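Local coordinates for putative fructose-bisphosphate aldolase (Coccidioides immitis, PDB 3PM6), which belongs to the class II fructose-bisphosphate aldolase family, whose members are built as TIM barrels, and carries a bound zinc ion, at residues A[54-59]-A[72-77]; A[42-47]-A[83-88]; A[121-126]-A[162-167]. All blocks are in the same frame, centred on the assembly; numbering follows the deposited sequence.

Contact 1 (A[54-59]-A[72-77]); sequences AMILLF and RTAASA
Ile56, whose side chain meets Ala74 across the contact, has its backbone held twice by the neighbouring strand: Ile56 N is hydrogen-bonded to Thr86 O and Ile56 O to His88 N. With these two backbone atoms bonded within the sheet, the strand meets the helix 72-77 through hydrocarbon side chains. The CG2 methyl of Ile56 stands 4.1 Å from Ala74 CB; it lies anti to the backbone N of Ile56, while the other branch runs out extended (chi2 173°) and brings Ile56 CD1 to 4.1 Å from Ala74 O. Leu58, two residues on and therefore on the same face of the strand, adds its CD1 at 4.3 Å from Ala74 CB. One small methyl on the helix is thus received by two branched side chains. Alanine suits this place because it lets the helix backbone come close, the CA atoms of Ile56 and Ala74 being 7.3 Å apart, and the bulk that fills the gap is supplied by the strand. Val34 touches both Ile56 and Leu58, and Ile43 and Ile44 of helix 37-49 lie against Ile56. A further side of the helix faces the dimer partner, where Thr73 OG1 is bonded to Thr73 OG1 of the second subunit. Strand 54-58, helix 69-80, which follows the shorter helix 60-66, and the adjacent parallel strand 85-92 make one of the beta-alpha-beta crossovers that build a TIM barrel.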
loop_
_atom_site.group_PDB
_atom_site.type_symbol
_atom_site.label_atom_id
_atom_site.label_comp_id
_atom_site.label_asym_id
_atom_site.label_seq_id
_atom_site.Cartn_x
_atom_site.Cartn_y
_atom_site.Cartn_z
ATOM N N ALA A 54 18.019 4.257 1.528
ATOM C CA ALA A 54 17.041 4.113 2.613
ATOM C C ALA A 54 16.635 2.675 2.716
ATOM O O ALA A 54 16.958 1.886 1.862
ATOM C CB ALA A 54 15.765 4.993 2.371
ATOM N N MET A 55 15.932 2.332 3.786
ATOM C CA MET A 55 15.312 1.032 3.876
ATOM C C MET A 55 13.884 1.244 4.312
ATOM O O MET A 55 13.589 2.118 5.140
ATOM C CB MET A 55 16.061 0.122 4.867
ATOM C CG MET A 55 17.420 -0.346 4.380
ATOM S SD MET A 55 18.279 -1.429 5.606
ATOM C CE MET A 55 19.689 -1.910 4.587
ATOM N N ILE A 56 12.996 0.446 3.756
ATOM C CA ILE A 56 11.598 0.473 4.181
ATOM C C ILE A 56 11.460 -0.711 5.176
ATOM O O ILE A 56 11.819 -1.849 4.848
ATOM C CB ILE A 56 10.634 0.316 2.950
ATOM C CG1 ILE A 56 10.776 1.487 1.955
ATOM C CG2 ILE A 56 9.185 0.093 3.373
ATOM C CD1 ILE A 56 10.004 1.281 0.687
ATOM N N LEU A 57 10.984 -0.424 6.392
ATOM C CA LEU A 57 10.769 -1.481 7.372
ATOM C C LEU A 57 9.299 -1.813 7.537
ATOM O O LEU A 57 8.483 -0.923 7.704
ATOM C CB LEU A 57 11.399 -1.107 8.729
ATOM C CG LEU A 57 12.888 -1.436 8.839
ATOM C CD1 LEU A 57 13.700 -0.708 7.701
ATOM C CD2 LEU A 57 13.424 -1.019 10.194
ATOM N N LEU A 58 8.948 -3.094 7.482
ATOM C CA LEU A 58 7.582 -3.505 7.786
ATOM C C LEU A 58 7.608 -4.363 9.049
ATOM O O LEU A 58 8.627 -4.995 9.327
ATOM C CB LEU A 58 6.976 -4.278 6.606
ATOM C CG LEU A 58 6.677 -3.466 5.329
ATOM C CD1 LEU A 58 6.328 -4.465 4.249
ATOM C CD2 LEU A 58 5.479 -2.473 5.540
ATOM N N PHE A 59 6.507 -4.370 9.827
ATOM C CA PHE A 59 6.391 -5.263 10.985
ATOM C C PHE A 59 5.677 -6.541 10.557
ATOM O O PHE A 59 5.093 -6.581 9.453
ATOM C CB PHE A 59 5.639 -4.593 12.147
ATOM C CG PHE A 59 6.346 -3.410 12.713
ATOM C CD1 PHE A 59 7.655 -3.516 13.209
ATOM C CD2 PHE A 59 5.735 -2.176 12.743
ATOM C CE1 PHE A 59 8.321 -2.403 13.709
ATOM C CE2 PHE A 59 6.415 -1.063 13.274
ATOM C CZ PHE A 59 7.696 -1.193 13.754
ATOM N N ARG A 72 4.418 -6.572 -1.228
ATOM C CA ARG A 72 4.530 -6.486 -2.682
ATOM C C ARG A 72 4.598 -5.026 -3.152
ATOM O O ARG A 72 5.418 -4.677 -3.990
ATOM C CB ARG A 72 3.352 -7.208 -3.363
ATOM N N THR A 73 3.727 -4.187 -2.612
ATOM C CA THR A 73 3.760 -2.749 -2.874
ATOM C C THR A 73 5.115 -2.153 -2.511
ATOM O O THR A 73 5.708 -1.465 -3.313
ATOM C CB THR A 73 2.687 -2.018 -2.071
ATOM O OG1 THR A 73 1.419 -2.648 -2.313
ATOM C CG2 THR A 73 2.619 -0.540 -2.474
ATOM N N ALA A 74 5.606 -2.435 -1.304
ATOM C CA ALA A 74 6.915 -1.896 -0.840
ATOM C C ALA A 74 8.083 -2.449 -1.633
ATOM O O ALA A 74 9.018 -1.705 -1.961
ATOM C CB ALA A 74 7.127 -2.133 0.667
ATOM N N ALA A 75 8.053 -3.747 -1.933
ATOM C CA ALA A 75 9.197 -4.360 -2.647
ATOM C C ALA A 75 9.297 -3.745 -4.037
ATOM O O ALA A 75 10.397 -3.444 -4.542
ATOM C CB ALA A 75 9.053 -5.875 -2.758
ATOM N N SER A 76 8.130 -3.536 -4.630
ATOM C CA SER A 76 8.049 -2.964 -5.953
ATOM C C SER A 76 8.499 -1.496 -5.950
ATOM O O SER A 76 9.341 -1.115 -6.757
ATOM C CB SER A 76 6.621 -3.129 -6.498
ATOM O OG SER A 76 6.497 -2.390 -7.677
ATOM N N ALA A 77 7.974 -0.686 -5.029
ATOM C CA ALA A 77 8.457 0.683 -4.866
ATOM C C ALA A 77 9.996 0.740 -4.741
ATOM O O ALA A 77 10.622 1.644 -5.308
ATOM C CB ALA A 77 7.792 1.360 -3.664
#

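Contact 2 (A[42-47]-A[83-88]); sequences AIIRAA and VPITLH
Ile85 pushes its terminal methyl into a notch on helix 42-47, formed by Ile44 on one flank and Ala47, one turn further on, on the other. The side chain of Ile85 is extended (chi2 172°), so that CD1 is its leading point; it comes to 3.5 Å from Ile44 CD1, a tight methyl-methyl contact, and to 4.0 Å from Ala47 CB. Ile44 does not leave the helix straight toward the strand. Its chain bends instead, with chi2 at -54° turning CD1 round to the tip of Ile85, and the two isoleucines cross obliquely. The fit is mutual, since Ala47 CB is itself a bump resting over the groove where Ile85 CD1 and Val83 CG2 lie next to each other, the latter 3.7 Å from it. Both methyls of Val83 lie to one side of Ala47 O, each 3.9 Å from it. Alanine suits position 47 because nothing larger than a methyl is needed where the backbones draw in, with the CA atoms of Ala47 and Val83 7.0 Å apart; beta-branched residues on the strand side supply broad, stiff surfaces. Ala77 and Cys78 of helix 69-80 touch Ile44 and Ile85 in turn, and Ala46 packs on helix 271-292. A helix outside the barrel, receiving an outward-pointing strand residue between its side chains, belongs to the layered packing of the TIM-barrel fold.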
loop_
_atom_site.group_PDB
_atom_site.type_symbol
_atom_site.label_atom_id
_atom_site.label_comp_id
_atom_site.label_asym_id
_atom_site.label_seq_id
_atom_site.Cartn_x
_atom_site.Cartn_y
_atom_site.Cartn_z
ATOM N N ALA A 42 6.281 8.358 1.205
ATOM C CA ALA A 42 7.110 9.333 1.936
ATOM C C ALA A 42 8.585 8.966 1.905
ATOM O O ALA A 42 9.445 9.840 1.682
ATOM C CB ALA A 42 6.603 9.524 3.389
ATOM N N ILE A 43 8.896 7.683 2.101
ATOM C CA ILE A 43 10.298 7.237 2.071
ATOM C C ILE A 43 10.956 7.324 0.688
ATOM O O ILE A 43 12.070 7.829 0.576
ATOM C CB ILE A 43 10.491 5.777 2.570
ATOM C CG1 ILE A 43 10.139 5.652 4.059
ATOM C CG2 ILE A 43 11.932 5.322 2.327
ATOM C CD1 ILE A 43 9.755 4.196 4.446
ATOM N N ILE A 44 10.296 6.791 -0.338
ATOM C CA ILE A 44 10.810 6.864 -1.714
ATOM C C ILE A 44 11.045 8.327 -2.107
ATOM O O ILE A 44 12.056 8.631 -2.684
ATOM C CB ILE A 44 9.821 6.266 -2.769
ATOM C CG1 ILE A 44 9.371 4.831 -2.409
ATOM C CG2 ILE A 44 10.451 6.319 -4.169
ATOM C CD1 ILE A 44 10.481 3.870 -2.166
ATOM N N ARG A 45 10.097 9.211 -1.794
ATOM C CA ARG A 45 10.204 10.610 -2.222
ATOM C C ARG A 45 11.336 11.316 -1.479
ATOM O O ARG A 45 12.150 12.032 -2.087
ATOM C CB ARG A 45 8.902 11.354 -1.959
ATOM C CG ARG A 45 7.885 11.226 -3.024
ATOM C CD ARG A 45 6.572 11.768 -2.483
ATOM N NE ARG A 45 5.454 11.240 -3.250
ATOM C CZ ARG A 45 4.223 11.737 -3.230
ATOM N NH1 ARG A 45 3.913 12.798 -2.488
ATOM N NH2 ARG A 45 3.297 11.175 -3.985
ATOM N N ALA A 46 11.378 11.106 -0.164
ATOM C CA ALA A 46 12.415 11.695 0.673
ATOM C C ALA A 46 13.771 11.238 0.196
ATOM O O ALA A 46 14.644 12.052 -0.017
ATOM C CB ALA A 46 12.210 11.325 2.148
ATOM N N ALA A 47 13.920 9.938 -0.028
ATOM C CA ALA A 47 15.173 9.349 -0.470
ATOM C C ALA A 47 15.599 9.865 -1.854
ATOM O O ALA A 47 16.784 10.119 -2.097
ATOM C CB ALA A 47 15.070 7.804 -0.491
ATOM N N VAL A 83 17.372 5.501 -6.326
ATOM C CA VAL A 83 18.424 5.493 -5.328
ATOM C C VAL A 83 18.316 4.109 -4.686
ATOM O O VAL A 83 17.262 3.442 -4.832
ATOM C CB VAL A 83 18.258 6.644 -4.276
ATOM C CG1 VAL A 83 18.322 8.018 -4.950
ATOM C CG2 VAL A 83 16.968 6.513 -3.455
ATOM N N PRO A 84 19.380 3.652 -3.995
ATOM C CA PRO A 84 19.261 2.330 -3.359
ATOM C C PRO A 84 18.289 2.321 -2.158
ATOM O O PRO A 84 18.507 3.016 -1.150
ATOM C CB PRO A 84 20.698 2.015 -2.930
ATOM C CG PRO A 84 21.551 2.993 -3.651
ATOM C CD PRO A 84 20.714 4.218 -3.759
ATOM N N ILE A 85 17.210 1.543 -2.304
ATOM C CA ILE A 85 16.268 1.306 -1.218
ATOM C C ILE A 85 15.920 -0.192 -1.151
ATOM O O ILE A 85 15.530 -0.783 -2.161
ATOM C CB ILE A 85 14.969 2.106 -1.408
ATOM C CG1 ILE A 85 15.253 3.566 -1.738
ATOM C CG2 ILE A 85 14.119 2.015 -0.145
ATOM C CD1 ILE A 85 13.994 4.342 -2.115
ATOM N N THR A 86 16.030 -0.796 0.038
ATOM C CA THR A 86 15.678 -2.206 0.200
ATOM C C THR A 86 14.638 -2.381 1.283
ATOM O O THR A 86 14.347 -1.445 2.022
ATOM C CB THR A 86 16.924 -3.072 0.517
ATOM O OG1 THR A 86 17.460 -2.691 1.785
ATOM C CG2 THR A 86 18.020 -2.889 -0.601
ATOM N N LEU A 87 14.114 -3.601 1.389
ATOM C CA LEU A 87 12.981 -3.920 2.236
ATOM C C LEU A 87 13.359 -4.877 3.394
ATOM O O LEU A 87 13.974 -5.907 3.178
ATOM C CB LEU A 87 11.855 -4.504 1.380
ATOM C CG LEU A 87 10.581 -4.903 2.111
ATOM C CD1 LEU A 87 9.923 -3.704 2.799
ATOM C CD2 LEU A 87 9.625 -5.552 1.105
ATOM N N HIS A 88 12.969 -4.514 4.606
ATOM C CA HIS A 88 13.431 -5.194 5.812
ATOM C C HIS A 88 12.233 -5.527 6.670
ATOM O O HIS A 88 11.379 -4.662 6.917
ATOM C CB HIS A 88 14.347 -4.230 6.562
ATOM C CG HIS A 88 14.966 -4.794 7.800
ATOM N ND1 HIS A 88 15.931 -5.781 7.770
ATOM C CD2 HIS A 88 14.794 -4.469 9.105
ATOM C CE1 HIS A 88 16.326 -6.036 9.007
ATOM N NE2 HIS A 88 15.670 -5.232 9.831
#

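Contact 3 (A[121-126]-A[162-167]); sequences MSHFSK and QDTVDL
His123 is the third residue of a type I turn from Met121 to Phe124, and it faces Thr164, where a type II turn running to Leu167 begins. From this loop the imidazole reaches across into the curve of 162-167. With CG beside the backbone N (chi1 -73°), the ring is carried toward Gln162, and water joins the two at both ring nitrogens. Water 1 lies 2.6 Å from His123 NE2 and donates to Gln162 O at 2.8 Å. Water 2 lies 2.7 Å from His123 ND1 and accepts from Gln162 NE2 at 2.7 Å. Both waters sit at the ring edge, in its plane, so together they help to set its rotation. Histidine suits the place because imidazole offers two in-plane nitrogens on one flat ring and can meet a water at each. Gln162 suits the task because its backbone carbonyl and its extended side chain offer an acceptor and a donor to the two waters. Its amide is turned 85° from the ring plane, and the same NE2 makes a weak bond back to Asp163 O. Between the nitrogens, His123 CE1 comes to 3.1 Å from Asp163 O, obliquely to the ring. Apolar atoms pack obliquely to the ring as well: Thr164 CG2 is 3.7 Å from His123 NE2, its hydroxyl being bonded to Gly156 N, and Leu167 CD1 is 3.9 Å from His123 ND1. Gln93 is a further neighbour, and Arg153 bonds to Ser122 O and Phe124 O, tying down the turn that bears the histidine, whose side chain is about 10 Å from the zinc ion held by His91, His196 and His227. The two loops are therefore joined through water at both ring nitrogens and by van der Waals packing, the waters linking the ring's polar edge to Gln162.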
loop_
_atom_site.group_PDB
_atom_site.type_symbol
_atom_site.label_atom_id
_atom_site.label_comp_id
_atom_site.label_asym_id
_atom_site.label_seq_id
_atom_site.Cartn_x
_atom_site.Cartn_y
_atom_site.Cartn_z
ATOM N N MET A 121 14.949 -12.717 18.444
ATOM C CA MET A 121 14.583 -13.714 19.462
ATOM C C MET A 121 14.926 -13.246 20.882
ATOM O O MET A 121 15.142 -14.057 21.796
ATOM C CB MET A 121 15.293 -15.034 19.120
ATOM C CG MET A 121 14.895 -15.576 17.703
ATOM S SD MET A 121 13.166 -16.114 17.647
ATOM C CE MET A 121 12.498 -15.182 16.275
ATOM N N SER A 122 14.968 -11.918 21.062
ATOM C CA SER A 122 15.502 -11.311 22.281
ATOM C C SER A 122 14.594 -11.517 23.484
ATOM O O SER A 122 15.020 -11.339 24.627
ATOM C CB SER A 122 15.719 -9.794 22.061
ATOM O OG SER A 122 14.458 -9.143 21.931
ATOM N N HIS A 123 13.338 -11.876 23.227
ATOM C CA HIS A 123 12.407 -12.182 24.299
ATOM C C HIS A 123 12.660 -13.517 25.003
ATOM O O HIS A 123 12.173 -13.728 26.119
ATOM C CB HIS A 123 10.966 -12.109 23.799
ATOM C CG HIS A 123 10.487 -10.707 23.559
ATOM N ND1 HIS A 123 9.208 -10.300 23.861
ATOM C CD2 HIS A 123 11.120 -9.620 23.067
ATOM C CE1 HIS A 123 9.062 -9.027 23.526
ATOM N NE2 HIS A 123 10.209 -8.588 23.049
ATOM N N PHE A 124 13.419 -14.399 24.355
ATOM C CA PHE A 124 13.764 -15.700 24.916
ATOM C C PHE A 124 15.055 -15.573 25.710
ATOM O O PHE A 124 15.732 -14.534 25.638
ATOM C CB PHE A 124 13.877 -16.761 23.784
ATOM C CG PHE A 124 12.599 -16.948 23.003
ATOM C CD1 PHE A 124 11.498 -17.587 23.578
ATOM C CD2 PHE A 124 12.478 -16.430 21.707
ATOM C CE1 PHE A 124 10.289 -17.728 22.871
ATOM C CE2 PHE A 124 11.280 -16.555 20.974
ATOM C CZ PHE A 124 10.177 -17.203 21.549
ATOM N N SER A 125 15.393 -16.616 26.478
ATOM C CA SER A 125 16.677 -16.670 27.202
ATOM C C SER A 125 17.768 -16.557 26.167
ATOM O O SER A 125 17.547 -16.879 24.967
ATOM C CB SER A 125 16.824 -17.992 27.985
ATOM O OG SER A 125 16.876 -19.123 27.124
ATOM N N LYS A 126 18.928 -16.090 26.612
ATOM C CA LYS A 126 20.080 -15.925 25.738
ATOM C C LYS A 126 20.373 -17.155 24.868
ATOM O O LYS A 126 20.581 -17.055 23.655
ATOM C CB LYS A 126 21.319 -15.561 26.576
ATOM C CG LYS A 126 22.518 -15.279 25.729
ATOM C CD LYS A 126 23.810 -15.229 26.539
ATOM C CE LYS A 126 24.615 -16.522 26.411
ATOM N NZ LYS A 126 24.569 -17.045 24.990
ATOM N N GLN A 162 6.002 -6.135 20.224
ATOM C CA GLN A 162 5.515 -6.567 21.565
ATOM C C GLN A 162 6.274 -5.939 22.756
ATOM O O GLN A 162 7.498 -5.768 22.685
ATOM C CB GLN A 162 5.497 -8.092 21.687
ATOM C CG GLN A 162 4.654 -8.645 22.884
ATOM C CD GLN A 162 5.075 -10.074 23.307
ATOM O OE1 GLN A 162 5.050 -11.012 22.511
ATOM N NE2 GLN A 162 5.454 -10.228 24.571
ATOM N N ASP A 163 5.507 -5.549 23.793
ATOM C CA ASP A 163 5.962 -5.266 25.191
ATOM C C ASP A 163 7.049 -6.235 25.696
ATOM O O ASP A 163 7.087 -7.385 25.279
ATOM C CB ASP A 163 4.750 -5.285 26.241
ATOM C CG ASP A 163 3.928 -6.648 26.264
ATOM O OD1 ASP A 163 3.082 -6.810 25.312
ATOM O OD2 ASP A 163 4.050 -7.559 27.200
ATOM N N THR A 164 7.893 -5.757 26.627
ATOM C CA THR A 164 8.813 -6.610 27.393
ATOM C C THR A 164 8.416 -6.644 28.881
ATOM O O THR A 164 9.268 -6.807 29.776
ATOM C CB THR A 164 10.242 -6.120 27.304
ATOM O OG1 THR A 164 10.291 -4.785 27.814
ATOM C CG2 THR A 164 10.782 -6.201 25.841
ATOM N N VAL A 165 7.127 -6.458 29.136
ATOM C CA VAL A 165 6.585 -6.526 30.493
ATOM C C VAL A 165 6.923 -7.886 31.114
ATOM O O VAL A 165 6.776 -8.922 30.477
ATOM C CB VAL A 165 5.052 -6.304 30.478
ATOM C CG1 VAL A 165 4.425 -6.691 31.824
ATOM C CG2 VAL A 165 4.767 -4.851 30.161
ATOM N N ASP A 166 7.398 -7.877 32.341
ATOM C CA ASP A 166 7.748 -9.135 33.011
ATOM C C ASP A 166 9.050 -9.686 32.424
ATOM O O ASP A 166 9.428 -10.806 32.729
ATOM C CB ASP A 166 6.605 -10.187 32.915
ATOM C CG ASP A 166 5.382 -9.853 33.821
ATOM O OD1 ASP A 166 5.539 -9.162 34.866
ATOM O OD2 ASP A 166 4.253 -10.309 33.482
ATOM N N LEU A 167 9.723 -8.901 31.577
ATOM C CA LEU A 167 11.091 -9.259 31.136
ATOM C C LEU A 167 12.066 -8.172 31.539
ATOM O O LEU A 167 11.742 -6.970 31.448
ATOM C CB LEU A 167 11.184 -9.496 29.606
ATOM C CG LEU A 167 10.384 -10.638 28.970
ATOM C CD1 LEU A 167 10.561 -10.642 27.465
ATOM C CD2 LEU A 167 10.752 -12.018 29.561
HETATM O O HOH W 1 10.088 -6.291 21.875
HETATM O O HOH W 2 7.484 -11.876 25.226
#

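Overall arrangement
Contacts 1 and 2 are neighbours, their centres 8 Å apart, and share one sheet: strands 54-58 and 85-92 lie side by side, and contact 1 is nested along the chain within the loop that contact 2 closes. Contact 1 is buried and contact 2 partly so; each sets a helix of the outer layer against a strand, or its approach, by apolar packing. Contact 3 belongs to the surface, about 26 Å and 30 Å from them between centres, and joins two loops that follow barrel strands. There a histidine, a glutamine and two waters replace much of the hydrocarbon, as befits a place that solvent reaches, and its nearest atoms stay about 8 Å from contact 1.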